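PDB 1YJG: surface protein VspA, which is a variable surface lipoprotein of the relapsing-fever spirochaete outer membrane and probably helps the bacterium evade host immunity through switching between antigenically distinct Vsp and Vlp proteins. Local coordinates for residues 24-32 with 110-119; 84-95 with 128-139. One frame throughout, in Å; residues are numbered along the deposited sequence.

Contact 1. Residues 24-32 with 110-119; sequences IDELAKAIG and DADAKTAIDI
Ile31 and Ile117 carry the apolar part of this contact. Their side chains slide past each other in opposite directions. CD1 of Ile31 lies 3.8 Å from CG1 of Ile117. The same methyl reaches CB of Ala113 at 3.8 Å and also rests against CG of Lys114. Ile31 is extended, with CD1 anti to CA (chi2 173°), which carries this methyl between Ala113 and Ile117. Ile117 has CG1 set between its backbone N and its carbonyl carbon (chi1 74°). This places CG1 against Ile31 and CD1 near the backbone of Ala28. Ile24 meets Ile117 at about a right angle, with CG2 3.8 Å from CB. Ala28 CB sits 3.6 Å from the carbonyl O of Ile117 and also touches the carboxylate of Asp118.

The polar part has two sites. One water bridges the segments. It donates to Asp25 OD1 and to Ile117 O, both at 2.7 Å, and accepts from Ile119 N. The water thus links the backbone of Ile117 and Ile119 to the side chain of Asp25. At the other end the Asp110 carboxylate lies against Gly32, with OD1 3.1 Å from CA. Gly32 N is close to this oxygen, but the angle is poor. Asn47 joins the two residues instead, its ND2 binding Asp110 OD1 and its OD1 accepting from Gly32 N, while Asp45 N also binds Asp110 OD1.

Leu50, Ile51, Val57 and Ile58 of helix 48-69 touch Ile31, Ala113 and Ile24. Gly53 of the second subunit packs on Leu27 and Ala30. The short helix 110-117 runs antiparallel to helix 24-28, at 174°. Mainly apolar packing, with a water bridge, joins it to the end of helix 2-28 in a helical bundle.

Contact 2. Residues 84-95 with 128-139; sequences TVKNASTSFLTK and GAEELIKLNTAI
Helices 84-95 and 129-139 run antiparallel at 163°, with their axes 8.3 Å apart at closest approach. Two alanines lie where the backbones come near. CB of Ala88 is 3.5 Å from CA of Leu135, and CB of Ala138 packs on CA of Val85. Val85 splits its two methyls between partners. CG1 meets CD1 of Leu135 at 3.7 Å, the two side chains crossing at about a right angle, and also touches CD1 of Ile139. CG2 rests on the carbonyl O of Ala138.

Phe92 projects with CG anti to its backbone N (chi1 174°), which brings the ring alongside the start of the other helix. Gly128 O lies at the ring edge, near its plane, 3.2 Å from CD1. Gly128 is the N-cap residue, and its backbone passes close to the Phe92 ring. Glu131 CB packs on CA of Phe92, and its CG touches CB of Ser91.

At the partly exposed edge of the contact, Lys95 curls back through three bends and crosses Glu131 at about a right angle. NZ donates to Glu131 OE2 at 3.1 Å in a salt bridge. It meets the oxygen on the syn side, 19° out of the carboxylate plane. A bend in the Glu131 chain at chi2 helps turn OE2 toward the lysine.

Small residues allow close helix packing here, and apolar groups fill the interior. Ser89 OG has its partner, Asp62, on helix 48-69. The salt bridge lies on the partly exposed side and probably adds electrostatic attraction to an otherwise mainly apolar contact.

How the contacts relate
Contacts 1 and 2 have centres about 15 Å apart and touch directly. Contact 2 lies nearer the centre of the chain, about 7 Å from it against about 13 Å for contact 1. Segments 110-119 and 128-139 follow each other in the chain. Thr115 O and Ala129 N, 2.9 Å apart, probably form a hydrogen bond between them. Apolar packing also joins the contacts: Ile24 CG2 lies 3.6 Å from Leu132 CD2, and Ile119 CB is equally close to Ile133 CG1. Ala116 O approaches Phe92 CE1. Helix 129-155 packs against helix 76-98 in contact 2 and meets Ile24 of helix 2-28. The second subunit touches contact 1 but not contact 2.

Contact 1. Residues 24-32 with 110-119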
ATOM      1  N   ILE A  24       4.205  -3.922  -1.309  1.00  9.21           N
ATOM      2  CA  ILE A  24       5.043  -4.909  -0.628  1.00 10.36           C
ATOM      3  C   ILE A  24       6.519  -4.719  -1.074  1.00 11.98           C
ATOM      4  O   ILE A  24       7.425  -5.041  -0.324  1.00 10.08           O
ATOM      5  CB  ILE A  24       4.556  -6.356  -0.882  1.00 10.45           C
ATOM      6  CG1 ILE A  24       3.049  -6.510  -0.603  1.00 11.47           C
ATOM      7  CG2 ILE A  24       5.359  -7.342  -0.031  1.00 11.98           C
ATOM      8  CD1 ILE A  24       2.586  -6.065   0.780  1.00 12.05           C
ATOM      9  N   ASP A  25       6.750  -4.217  -2.296  1.00 11.57           N
ATOM     10  CA  ASP A  25       8.117  -3.959  -2.780  1.00 11.46           C
ATOM     11  C   ASP A  25       8.719  -2.805  -1.956  1.00 12.14           C
ATOM     12  O   ASP A  25       9.927  -2.740  -1.766  1.00  9.18           O
ATOM     13  CB  ASP A  25       8.160  -3.557  -4.256  1.00 10.48           C
ATOM     14  CG  ASP A  25       7.604  -4.613  -5.185  1.00 10.75           C
ATOM     15  OD1 ASP A  25       7.578  -5.810  -4.811  1.00  8.02           O
ATOM     16  OD2 ASP A  25       7.149  -4.315  -6.316  1.00 11.95           O
ATOM     17  N   GLU A  26       7.870  -1.872  -1.510  1.00 12.99           N
ATOM     18  CA  GLU A  26       8.331  -0.740  -0.696  1.00 11.96           C
ATOM     19  C   GLU A  26       8.671  -1.213   0.728  1.00  9.44           C
ATOM     20  O   GLU A  26       9.526  -0.626   1.378  1.00  6.62           O
ATOM     21  CB  GLU A  26       7.311   0.410  -0.660  1.00 10.65           C
ATOM     22  CG  GLU A  26       6.843   0.946  -2.023  1.00 12.00           C
ATOM     23  CD  GLU A  26       7.951   1.464  -2.935  1.00 13.98           C
ATOM     24  OE1 GLU A  26       7.660   1.686  -4.129  1.00 14.08           O
ATOM     25  OE2 GLU A  26       9.101   1.676  -2.483  1.00 13.64           O
ATOM     26  N   LEU A  27       7.997  -2.264   1.198  1.00  9.52           N
ATOM     27  CA  LEU A  27       8.235  -2.827   2.525  1.00 11.36           C
ATOM     28  C   LEU A  27       9.531  -3.625   2.524  1.00 14.08           C
ATOM     29  O   LEU A  27      10.243  -3.679   3.545  1.00 14.46           O
ATOM     30  CB  LEU A  27       7.080  -3.738   2.949  1.00 11.01           C
ATOM     31  CG  LEU A  27       5.705  -3.090   3.122  1.00 12.00           C
ATOM     32  CD1 LEU A  27       4.698  -4.144   3.547  1.00 12.62           C
ATOM     33  CD2 LEU A  27       5.728  -1.932   4.132  1.00 13.19           C
ATOM     34  N   ALA A  28       9.827  -4.254   1.386  1.00 13.68           N
ATOM     35  CA  ALA A  28      11.040  -5.049   1.225  1.00 16.94           C
ATOM     36  C   ALA A  28      12.280  -4.155   1.270  1.00 15.72           C
ATOM     37  O   ALA A  28      13.350  -4.610   1.637  1.00 18.42           O
ATOM     38  CB  ALA A  28      11.004  -5.839  -0.070  1.00 19.35           C
ATOM     39  N   LYS A  29      12.137  -2.886   0.889  1.00 18.30           N
ATOM     40  CA  LYS A  29      13.255  -1.938   0.930  1.00 17.47           C
ATOM     41  C   LYS A  29      13.580  -1.555   2.389  1.00 15.65           C
ATOM     42  O   LYS A  29      14.601  -0.927   2.653  1.00 18.72           O
ATOM     43  CB  LYS A  29      12.919  -0.657   0.158  1.00 17.31           C
ATOM     44  CG  LYS A  29      12.885  -0.799  -1.351  1.00 16.96           C
ATOM     45  CD  LYS A  29      12.215   0.427  -1.976  1.00 16.44           C
ATOM     46  CE  LYS A  29      11.745   0.162  -3.401  1.00 15.65           C
ATOM     47  NZ  LYS A  29      11.214   1.399  -4.039  1.00 13.86           N
ATOM     48  N   ALA A  30      12.682  -1.889   3.317  1.00 17.29           N
ATOM     49  CA  ALA A  30      12.858  -1.593   4.744  1.00 17.68           C
ATOM     50  C   ALA A  30      13.461  -2.753   5.533  1.00 17.89           C
ATOM     51  O   ALA A  30      13.706  -2.622   6.733  1.00 17.24           O
ATOM     52  CB  ALA A  30      11.540  -1.203   5.363  1.00 14.20           C
ATOM     53  N   ILE A  31      13.655  -3.893   4.876  1.00 15.72           N
ATOM     54  CA  ILE A  31      14.232  -5.054   5.534  1.00 17.88           C
ATOM     55  C   ILE A  31      15.648  -4.707   5.997  1.00 17.33           C
ATOM     56  O   ILE A  31      16.459  -4.195   5.222  1.00 16.07           O
ATOM     57  CB  ILE A  31      14.265  -6.266   4.574  1.00 17.36           C
ATOM     58  CG1 ILE A  31      12.845  -6.776   4.298  1.00 17.45           C
ATOM     59  CG2 ILE A  31      15.148  -7.394   5.144  1.00 16.98           C
ATOM     60  CD1 ILE A  31      12.776  -7.878   3.225  1.00 17.09           C
ATOM     61  N   GLY A  32      15.935  -4.972   7.265  1.00 20.61           N
ATOM     62  CA  GLY A  32      17.246  -4.699   7.828  1.00 21.29           C
ATOM     63  C   GLY A  32      17.571  -3.223   7.812  1.00 21.24           C
ATOM     64  O   GLY A  32      18.712  -2.844   7.562  1.00 24.30           O
ATOM     65  N   ASP A 110      17.649 -10.888   7.734  1.00 18.50           N
ATOM     66  CA  ASP A 110      17.399 -10.246   6.443  1.00 20.73           C
ATOM     67  C   ASP A 110      17.126 -11.205   5.284  1.00 22.10           C
ATOM     68  O   ASP A 110      16.166 -11.019   4.541  1.00 20.19           O
ATOM     69  CB  ASP A 110      18.579  -9.318   6.075  1.00 18.92           C
ATOM     70  CG  ASP A 110      18.614  -8.039   6.913  1.00 18.93           C
ATOM     71  OD1 ASP A 110      17.661  -7.796   7.691  1.00 14.66           O
ATOM     72  OD2 ASP A 110      19.561  -7.224   6.869  1.00 19.06           O
ATOM     73  N   ALA A 111      17.973 -12.217   5.135  1.00 23.61           N
ATOM     74  CA  ALA A 111      17.830 -13.198   4.062  1.00 21.99           C
ATOM     75  C   ALA A 111      16.501 -13.934   4.156  1.00 21.05           C
ATOM     76  O   ALA A 111      15.849 -14.160   3.147  1.00 20.69           O
ATOM     77  CB  ALA A 111      18.988 -14.179   4.077  1.00 20.27           C
ATOM     78  N   ASP A 112      16.101 -14.302   5.368  1.00 21.13           N
ATOM     79  CA  ASP A 112      14.838 -15.010   5.572  1.00 19.16           C
ATOM     80  C   ASP A 112      13.625 -14.095   5.340  1.00 17.53           C
ATOM     81  O   ASP A 112      12.578 -14.565   4.895  1.00 14.60           O
ATOM     82  CB  ASP A 112      14.800 -15.687   6.939  1.00 17.53           C
ATOM     83  CG  ASP A 112      15.898 -16.728   7.084  1.00 20.82           C
ATOM     84  OD1 ASP A 112      15.851 -17.732   6.342  1.00 20.49           O
ATOM     85  OD2 ASP A 112      16.861 -16.614   7.883  1.00 19.90           O
ATOM     86  N   ALA A 113      13.768 -12.804   5.633  1.00 16.66           N
ATOM     87  CA  ALA A 113      12.686 -11.852   5.421  1.00 18.00           C
ATOM     88  C   ALA A 113      12.490 -11.740   3.910  1.00 14.07           C
ATOM     89  O   ALA A 113      11.378 -11.626   3.439  1.00 13.05           O
ATOM     90  CB  ALA A 113      13.012 -10.505   6.015  1.00 18.07           C
ATOM     91  N   LYS A 114      13.586 -11.815   3.162  1.00 14.39           N
ATOM     92  CA  LYS A 114      13.547 -11.726   1.714  1.00 15.12           C
ATOM     93  C   LYS A 114      12.849 -12.933   1.080  1.00 16.33           C
ATOM     94  O   LYS A 114      12.173 -12.783   0.059  1.00 15.83           O
ATOM     95  CB  LYS A 114      14.951 -11.527   1.156  1.00 16.55           C
ATOM     96  CG  LYS A 114      15.473 -10.130   1.417  1.00 15.42           C
ATOM     97  CD  LYS A 114      16.958 -10.022   1.140  1.00 16.31           C
ATOM     98  CE  LYS A 114      17.393  -8.555   1.105  1.00 18.68           C
ATOM     99  NZ  LYS A 114      18.640  -8.305   1.861  1.00 18.24           N
ATOM    100  N   THR A 115      12.990 -14.117   1.682  1.00 14.37           N
ATOM    101  CA  THR A 115      12.329 -15.314   1.143  1.00 14.77           C
ATOM    102  C   THR A 115      10.814 -15.199   1.308  1.00 13.99           C
ATOM    103  O   THR A 115      10.063 -15.994   0.751  1.00 17.13           O
ATOM    104  CB  THR A 115      12.796 -16.623   1.812  1.00 14.08           C
ATOM    105  OG1 THR A 115      12.348 -16.672   3.174  1.00 14.97           O
ATOM    106  CG2 THR A 115      14.336 -16.722   1.867  1.00 12.02           C
ATOM    107  N   ALA A 116      10.368 -14.227   2.093  1.00 10.38           N
ATOM    108  CA  ALA A 116       8.945 -14.026   2.299  1.00 12.27           C
ATOM    109  C   ALA A 116       8.342 -12.904   1.461  1.00 10.33           C
ATOM    110  O   ALA A 116       7.346 -13.139   0.780  1.00 11.21           O
ATOM    111  CB  ALA A 116       8.641 -13.790   3.786  1.00  8.75           C
ATOM    112  N   ILE A 117       8.955 -11.713   1.478  1.00 13.46           N
ATOM    113  CA  ILE A 117       8.427 -10.535   0.754  1.00 10.93           C
ATOM    114  C   ILE A 117       9.296  -9.771  -0.256  1.00 13.29           C
ATOM    115  O   ILE A 117       8.915  -8.660  -0.660  1.00 15.47           O
ATOM    116  CB  ILE A 117       7.945  -9.498   1.814  1.00 11.08           C
ATOM    117  CG1 ILE A 117       9.138  -8.799   2.494  1.00 11.49           C
ATOM    118  CG2 ILE A 117       7.081 -10.170   2.872  1.00  8.11           C
ATOM    119  CD1 ILE A 117       8.741  -7.714   3.494  1.00 10.51           C
ATOM    120  N   ASP A 118      10.433 -10.327  -0.663  1.00 14.05           N
ATOM    121  CA  ASP A 118      11.326  -9.666  -1.623  1.00 16.09           C
ATOM    122  C   ASP A 118      11.376 -10.458  -2.935  1.00 14.81           C
ATOM    123  O   ASP A 118      12.085 -11.439  -3.044  1.00 12.94           O
ATOM    124  CB  ASP A 118      12.736  -9.496  -1.017  1.00 17.87           C
ATOM    125  CG  ASP A 118      13.572  -8.444  -1.756  1.00 16.81           C
ATOM    126  OD1 ASP A 118      14.417  -7.790  -1.127  1.00 17.10           O
ATOM    127  OD2 ASP A 118      13.450  -8.196  -2.964  1.00 17.72           O
ATOM    128  N   ILE A 119      10.614 -10.011  -3.928  1.00 17.99           N
ATOM    129  CA  ILE A 119      10.546 -10.683  -5.223  1.00 16.88           C
ATOM    130  C   ILE A 119      11.775 -10.461  -6.098  1.00 16.89           C
ATOM    131  O   ILE A 119      12.059 -11.266  -6.972  1.00 19.09           O
ATOM    132  CB  ILE A 119       9.265 -10.248  -6.019  1.00 17.70           C
ATOM    133  CG1 ILE A 119       9.360  -8.798  -6.499  1.00 20.32           C
ATOM    134  CG2 ILE A 119       7.982 -10.449  -5.199  1.00 16.51           C
ATOM    135  CD1 ILE A 119       8.361  -8.472  -7.616  1.00 23.86           C
TER
HETATM  136  O   HOH W   1       8.996  -7.438  -3.109  1.00 23.95           O

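Contact 2. Residues 84-95 with 128-139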
ATOM      1  N   THR A  84      -7.794 -16.032 -10.042  1.00  8.53           N
ATOM      2  CA  THR A  84      -6.377 -16.324 -10.163  1.00 11.06           C
ATOM      3  C   THR A  84      -5.615 -15.411  -9.196  1.00 12.96           C
ATOM      4  O   THR A  84      -4.654 -15.851  -8.541  1.00 10.90           O
ATOM      5  CB  THR A  84      -5.909 -16.124 -11.603  1.00  8.46           C
ATOM      6  OG1 THR A  84      -6.545 -17.102 -12.429  1.00  6.39           O
ATOM      7  CG2 THR A  84      -4.403 -16.410 -11.765  1.00 10.77           C
ATOM      8  N   VAL A  85      -6.056 -14.155  -9.072  1.00 13.56           N
ATOM      9  CA  VAL A  85      -5.395 -13.226  -8.145  1.00 13.95           C
ATOM     10  C   VAL A  85      -5.652 -13.669  -6.708  1.00 12.75           C
ATOM     11  O   VAL A  85      -4.717 -13.745  -5.920  1.00 14.91           O
ATOM     12  CB  VAL A  85      -5.849 -11.746  -8.259  1.00 13.90           C
ATOM     13  CG1 VAL A  85      -4.861 -10.851  -7.501  1.00 14.66           C
ATOM     14  CG2 VAL A  85      -5.977 -11.281  -9.717  1.00 15.08           C
ATOM     15  N   LYS A  86      -6.906 -13.984  -6.385  1.00 11.75           N
ATOM     16  CA  LYS A  86      -7.259 -14.410  -5.031  1.00 15.09           C
ATOM     17  C   LYS A  86      -6.640 -15.747  -4.618  1.00 13.99           C
ATOM     18  O   LYS A  86      -6.441 -15.977  -3.439  1.00 13.98           O
ATOM     19  CB  LYS A  86      -8.768 -14.416  -4.790  1.00 14.61           C
ATOM     20  CG  LYS A  86      -9.096 -14.718  -3.325  1.00 14.81           C
ATOM     21  CD  LYS A  86     -10.420 -14.167  -2.864  1.00 16.46           C
ATOM     22  CE  LYS A  86     -10.954 -14.947  -1.664  1.00 16.16           C
ATOM     23  NZ  LYS A  86      -9.889 -15.405  -0.715  1.00 16.56           N
ATOM     24  N   ASN A  87      -6.350 -16.621  -5.580  1.00 16.87           N
ATOM     25  CA  ASN A  87      -5.726 -17.907  -5.291  1.00 15.52           C
ATOM     26  C   ASN A  87      -4.303 -17.595  -4.841  1.00 12.69           C
ATOM     27  O   ASN A  87      -3.777 -18.223  -3.943  1.00 15.17           O
ATOM     28  CB  ASN A  87      -5.629 -18.818  -6.538  1.00 16.70           C
ATOM     29  CG  ASN A  87      -6.976 -19.461  -6.958  1.00 17.75           C
ATOM     30  OD1 ASN A  87      -7.948 -19.511  -6.201  1.00 13.23           O
ATOM     31  ND2 ASN A  87      -7.008 -19.970  -8.189  1.00 16.54           N
ATOM     32  N   ALA A  88      -3.678 -16.619  -5.487  1.00 13.12           N
ATOM     33  CA  ALA A  88      -2.311 -16.233  -5.160  1.00 14.22           C
ATOM     34  C   ALA A  88      -2.183 -15.592  -3.775  1.00 14.48           C
ATOM     35  O   ALA A  88      -1.289 -15.951  -3.015  1.00 12.89           O
ATOM     36  CB  ALA A  88      -1.725 -15.325  -6.247  1.00 13.63           C
ATOM     37  N   SER A  89      -3.072 -14.658  -3.446  1.00 12.58           N
ATOM     38  CA  SER A  89      -3.037 -13.994  -2.142  1.00 12.31           C
ATOM     39  C   SER A  89      -3.347 -14.998  -1.018  1.00 14.46           C
ATOM     40  O   SER A  89      -2.782 -14.917   0.069  1.00 14.49           O
ATOM     41  CB  SER A  89      -4.002 -12.801  -2.094  1.00 14.16           C
ATOM     42  OG  SER A  89      -5.348 -13.193  -2.283  1.00  7.95           O
ATOM     43  N   THR A  90      -4.244 -15.942  -1.286  1.00 14.78           N
ATOM     44  CA  THR A  90      -4.608 -16.968  -0.313  1.00 15.09           C
ATOM     45  C   THR A  90      -3.371 -17.841  -0.081  1.00 15.10           C
ATOM     46  O   THR A  90      -3.053 -18.181   1.047  1.00 16.99           O
ATOM     47  CB  THR A  90      -5.813 -17.803  -0.831  1.00 15.01           C
ATOM     48  OG1 THR A  90      -7.029 -17.079  -0.601  1.00 12.66           O
ATOM     49  CG2 THR A  90      -6.013 -19.072  -0.038  1.00 15.23           C
ATOM     50  N   SER A  91      -2.671 -18.170  -1.163  1.00 16.18           N
ATOM     51  CA  SER A  91      -1.455 -18.992  -1.127  1.00 14.06           C
ATOM     52  C   SER A  91      -0.362 -18.337  -0.300  1.00 12.59           C
ATOM     53  O   SER A  91       0.312 -18.991   0.499  1.00 10.90           O
ATOM     54  CB  SER A  91      -0.932 -19.230  -2.544  1.00 15.09           C
ATOM     55  OG  SER A  91      -1.491 -20.409  -3.079  1.00 19.94           O
ATOM     56  N   PHE A  92      -0.170 -17.042  -0.510  1.00 13.43           N
ATOM     57  CA  PHE A  92       0.835 -16.296   0.231  1.00 12.67           C
ATOM     58  C   PHE A  92       0.551 -16.373   1.731  1.00 12.23           C
ATOM     59  O   PHE A  92       1.444 -16.647   2.525  1.00 12.64           O
ATOM     60  CB  PHE A  92       0.852 -14.817  -0.187  1.00 14.66           C
ATOM     61  CG  PHE A  92       1.777 -13.984   0.644  1.00 11.59           C
ATOM     62  CD1 PHE A  92       3.124 -13.891   0.313  1.00 14.56           C
ATOM     63  CD2 PHE A  92       1.323 -13.354   1.792  1.00 14.14           C
ATOM     64  CE1 PHE A  92       3.992 -13.151   1.087  1.00 15.92           C
ATOM     65  CE2 PHE A  92       2.192 -12.615   2.580  1.00 16.51           C
ATOM     66  CZ  PHE A  92       3.521 -12.509   2.229  1.00 15.58           C
ATOM     67  N   LEU A  93      -0.698 -16.127   2.111  1.00 11.14           N
ATOM     68  CA  LEU A  93      -1.100 -16.155   3.522  1.00 13.28           C
ATOM     69  C   LEU A  93      -0.940 -17.537   4.167  1.00 13.50           C
ATOM     70  O   LEU A  93      -0.435 -17.646   5.275  1.00 13.52           O
ATOM     71  CB  LEU A  93      -2.548 -15.669   3.682  1.00 11.51           C
ATOM     72  CG  LEU A  93      -2.852 -14.255   3.190  1.00 11.76           C
ATOM     73  CD1 LEU A  93      -4.364 -13.995   3.249  1.00 15.24           C
ATOM     74  CD2 LEU A  93      -2.097 -13.214   3.996  1.00 10.08           C
ATOM     75  N   THR A  94      -1.360 -18.584   3.461  1.00 13.48           N
ATOM     76  CA  THR A  94      -1.260 -19.952   3.953  1.00 14.89           C
ATOM     77  C   THR A  94       0.216 -20.354   4.124  1.00 15.84           C
ATOM     78  O   THR A  94       0.596 -20.968   5.126  1.00 13.57           O
ATOM     79  CB  THR A  94      -1.966 -20.920   2.960  1.00 16.67           C
ATOM     80  OG1 THR A  94      -3.373 -20.693   2.970  1.00 17.51           O
ATOM     81  CG2 THR A  94      -1.849 -22.372   3.399  1.00 19.08           C
ATOM     82  N   LYS A  95       1.036 -19.999   3.142  1.00 14.59           N
ATOM     83  CA  LYS A  95       2.456 -20.315   3.172  1.00 15.30           C
ATOM     84  C   LYS A  95       3.156 -19.603   4.335  1.00 13.66           C
ATOM     85  O   LYS A  95       3.945 -20.206   5.063  1.00 14.28           O
ATOM     86  CB  LYS A  95       3.107 -19.962   1.819  1.00 14.52           C
ATOM     87  CG  LYS A  95       4.634 -20.074   1.776  1.00 17.89           C
ATOM     88  CD  LYS A  95       5.174 -21.429   2.272  1.00 20.29           C
ATOM     89  CE  LYS A  95       4.841 -22.584   1.330  1.00 23.21           C
ATOM     90  NZ  LYS A  95       5.688 -22.593   0.109  1.00 24.00           N
ATOM     91  N   GLY A 128       7.089 -17.514   1.076  1.00 20.34           N
ATOM     92  CA  GLY A 128       6.067 -16.603   0.582  1.00 13.80           C
ATOM     93  C   GLY A 128       6.408 -15.748  -0.628  1.00 13.76           C
ATOM     94  O   GLY A 128       5.516 -15.324  -1.338  1.00 15.94           O
ATOM     95  N   ALA A 129       7.684 -15.486  -0.880  1.00 16.79           N
ATOM     96  CA  ALA A 129       8.073 -14.648  -2.022  1.00 17.35           C
ATOM     97  C   ALA A 129       7.648 -15.229  -3.391  1.00 17.84           C
ATOM     98  O   ALA A 129       7.276 -14.479  -4.292  1.00 13.97           O
ATOM     99  CB  ALA A 129       9.559 -14.321  -1.975  1.00 14.96           C
ATOM    100  N   GLU A 130       7.690 -16.554  -3.536  1.00 17.79           N
ATOM    101  CA  GLU A 130       7.288 -17.191  -4.785  1.00 17.66           C
ATOM    102  C   GLU A 130       5.816 -16.907  -5.035  1.00 15.16           C
ATOM    103  O   GLU A 130       5.427 -16.572  -6.144  1.00 14.43           O
ATOM    104  CB  GLU A 130       7.509 -18.700  -4.725  1.00 19.40           C
ATOM    105  CG  GLU A 130       7.010 -19.474  -5.940  1.00 23.81           C
ATOM    106  CD  GLU A 130       7.830 -19.231  -7.209  1.00 27.53           C
ATOM    107  OE1 GLU A 130       7.516 -19.864  -8.238  1.00 32.78           O
ATOM    108  OE2 GLU A 130       8.786 -18.421  -7.194  1.00 28.65           O
ATOM    109  N   GLU A 131       5.011 -17.026  -3.978  1.00 14.74           N
ATOM    110  CA  GLU A 131       3.576 -16.796  -4.053  1.00 13.67           C
ATOM    111  C   GLU A 131       3.294 -15.317  -4.371  1.00 11.61           C
ATOM    112  O   GLU A 131       2.334 -14.990  -5.064  1.00 16.99           O
ATOM    113  CB  GLU A 131       2.893 -17.218  -2.741  1.00 14.64           C
ATOM    114  CG  GLU A 131       2.832 -18.730  -2.476  1.00 14.21           C
ATOM    115  CD  GLU A 131       4.126 -19.338  -1.918  1.00 15.54           C
ATOM    116  OE1 GLU A 131       5.086 -18.594  -1.625  1.00 11.58           O
ATOM    117  OE2 GLU A 131       4.192 -20.582  -1.762  1.00 14.95           O
ATOM    118  N   LEU A 132       4.136 -14.438  -3.838  1.00 10.91           N
ATOM    119  CA  LEU A 132       4.024 -13.002  -4.032  1.00  9.11           C
ATOM    120  C   LEU A 132       4.316 -12.649  -5.480  1.00 12.26           C
ATOM    121  O   LEU A 132       3.693 -11.728  -6.028  1.00 11.54           O
ATOM    122  CB  LEU A 132       4.957 -12.267  -3.081  1.00  8.57           C
ATOM    123  CG  LEU A 132       4.935 -10.743  -3.120  1.00 11.19           C
ATOM    124  CD1 LEU A 132       3.524 -10.204  -2.835  1.00 11.52           C
ATOM    125  CD2 LEU A 132       5.954 -10.214  -2.128  1.00 11.20           C
ATOM    126  N   ILE A 133       5.246 -13.385  -6.100  1.00 11.92           N
ATOM    127  CA  ILE A 133       5.596 -13.168  -7.503  1.00 13.59           C
ATOM    128  C   ILE A 133       4.388 -13.511  -8.367  1.00 14.02           C
ATOM    129  O   ILE A 133       4.054 -12.779  -9.295  1.00  8.89           O
ATOM    130  CB  ILE A 133       6.810 -14.033  -7.925  1.00 13.87           C
ATOM    131  CG1 ILE A 133       8.111 -13.375  -7.463  1.00 13.79           C
ATOM    132  CG2 ILE A 133       6.837 -14.258  -9.455  1.00 14.80           C
ATOM    133  CD1 ILE A 133       9.351 -14.276  -7.611  1.00 11.76           C
ATOM    134  N   LYS A 134       3.752 -14.646  -8.066  1.00 16.68           N
ATOM    135  CA  LYS A 134       2.570 -15.097  -8.805  1.00 17.47           C
ATOM    136  C   LYS A 134       1.421 -14.110  -8.595  1.00 15.05           C
ATOM    137  O   LYS A 134       0.644 -13.850  -9.501  1.00 13.17           O
ATOM    138  CB  LYS A 134       2.147 -16.516  -8.373  1.00 19.13           C
ATOM    139  CG  LYS A 134       3.244 -17.573  -8.607  1.00 23.63           C
ATOM    140  CD  LYS A 134       2.747 -19.025  -8.488  1.00 26.34           C
ATOM    141  CE  LYS A 134       3.744 -20.026  -9.097  1.00 27.29           C
ATOM    142  NZ  LYS A 134       4.280 -20.985  -8.079  1.00 29.11           N
ATOM    143  N   LEU A 135       1.342 -13.538  -7.398  1.00 14.28           N
ATOM    144  CA  LEU A 135       0.300 -12.574  -7.068  1.00 10.76           C
ATOM    145  C   LEU A 135       0.470 -11.319  -7.913  1.00 12.76           C
ATOM    146  O   LEU A 135      -0.520 -10.707  -8.327  1.00  8.75           O
ATOM    147  CB  LEU A 135       0.377 -12.218  -5.588  1.00 13.02           C
ATOM    148  CG  LEU A 135      -0.508 -11.122  -5.012  1.00  9.95           C
ATOM    149  CD1 LEU A 135      -1.964 -11.378  -5.315  1.00 12.43           C
ATOM    150  CD2 LEU A 135      -0.278 -11.021  -3.500  1.00  8.76           C
ATOM    151  N   ASN A 136       1.733 -10.941  -8.144  1.00 11.97           N
ATOM    152  CA  ASN A 136       2.078  -9.769  -8.945  1.00 12.58           C
ATOM    153  C   ASN A 136       1.702 -10.012 -10.405  1.00 13.41           C
ATOM    154  O   ASN A 136       1.128  -9.160 -11.069  1.00 11.94           O
ATOM    155  CB  ASN A 136       3.579  -9.448  -8.840  1.00 11.15           C
ATOM    156  CG  ASN A 136       3.903  -8.469  -7.709  1.00 13.89           C
ATOM    157  OD1 ASN A 136       3.926  -7.259  -7.915  1.00 15.81           O
ATOM    158  ND2 ASN A 136       4.174  -8.997  -6.517  1.00 11.29           N
ATOM    159  N   THR A 137       2.056 -11.184 -10.908  1.00 16.79           N
ATOM    160  CA  THR A 137       1.754 -11.556 -12.285  1.00 14.40           C
ATOM    161  C   THR A 137       0.248 -11.528 -12.505  1.00 10.08           C
ATOM    162  O   THR A 137      -0.236 -11.006 -13.504  1.00 12.41           O
ATOM    163  CB  THR A 137       2.259 -12.984 -12.562  1.00 10.42           C
ATOM    164  OG1 THR A 137       3.690 -12.990 -12.642  1.00 17.89           O
ATOM    165  CG2 THR A 137       1.801 -13.490 -13.929  1.00 13.71           C
ATOM    166  N   ALA A 138      -0.480 -12.102 -11.555  1.00 10.27           N
ATOM    167  CA  ALA A 138      -1.931 -12.186 -11.619  1.00  9.02           C
ATOM    168  C   ALA A 138      -2.638 -10.841 -11.572  1.00 12.68           C
ATOM    169  O   ALA A 138      -3.603 -10.619 -12.309  1.00 14.30           O
ATOM    170  CB  ALA A 138      -2.434 -13.084 -10.496  1.00  8.91           C
ATOM    171  N   ILE A 139      -2.177  -9.950 -10.695  1.00 13.62           N
ATOM    172  CA  ILE A 139      -2.799  -8.633 -10.558  1.00 12.58           C
ATOM    173  C   ILE A 139      -2.502  -7.735 -11.763  1.00 14.24           C
ATOM    174  O   ILE A 139      -3.330  -6.893 -12.131  1.00  9.34           O
ATOM    175  CB  ILE A 139      -2.415  -7.954  -9.192  1.00 10.42           C
ATOM    176  CG1 ILE A 139      -3.346  -6.779  -8.882  1.00  9.10           C
ATOM    177  CG2 ILE A 139      -0.961  -7.484  -9.182  1.00  9.80           C
ATOM    178  CD1 ILE A 139      -4.834  -7.073  -9.024  1.00  6.66           C
TER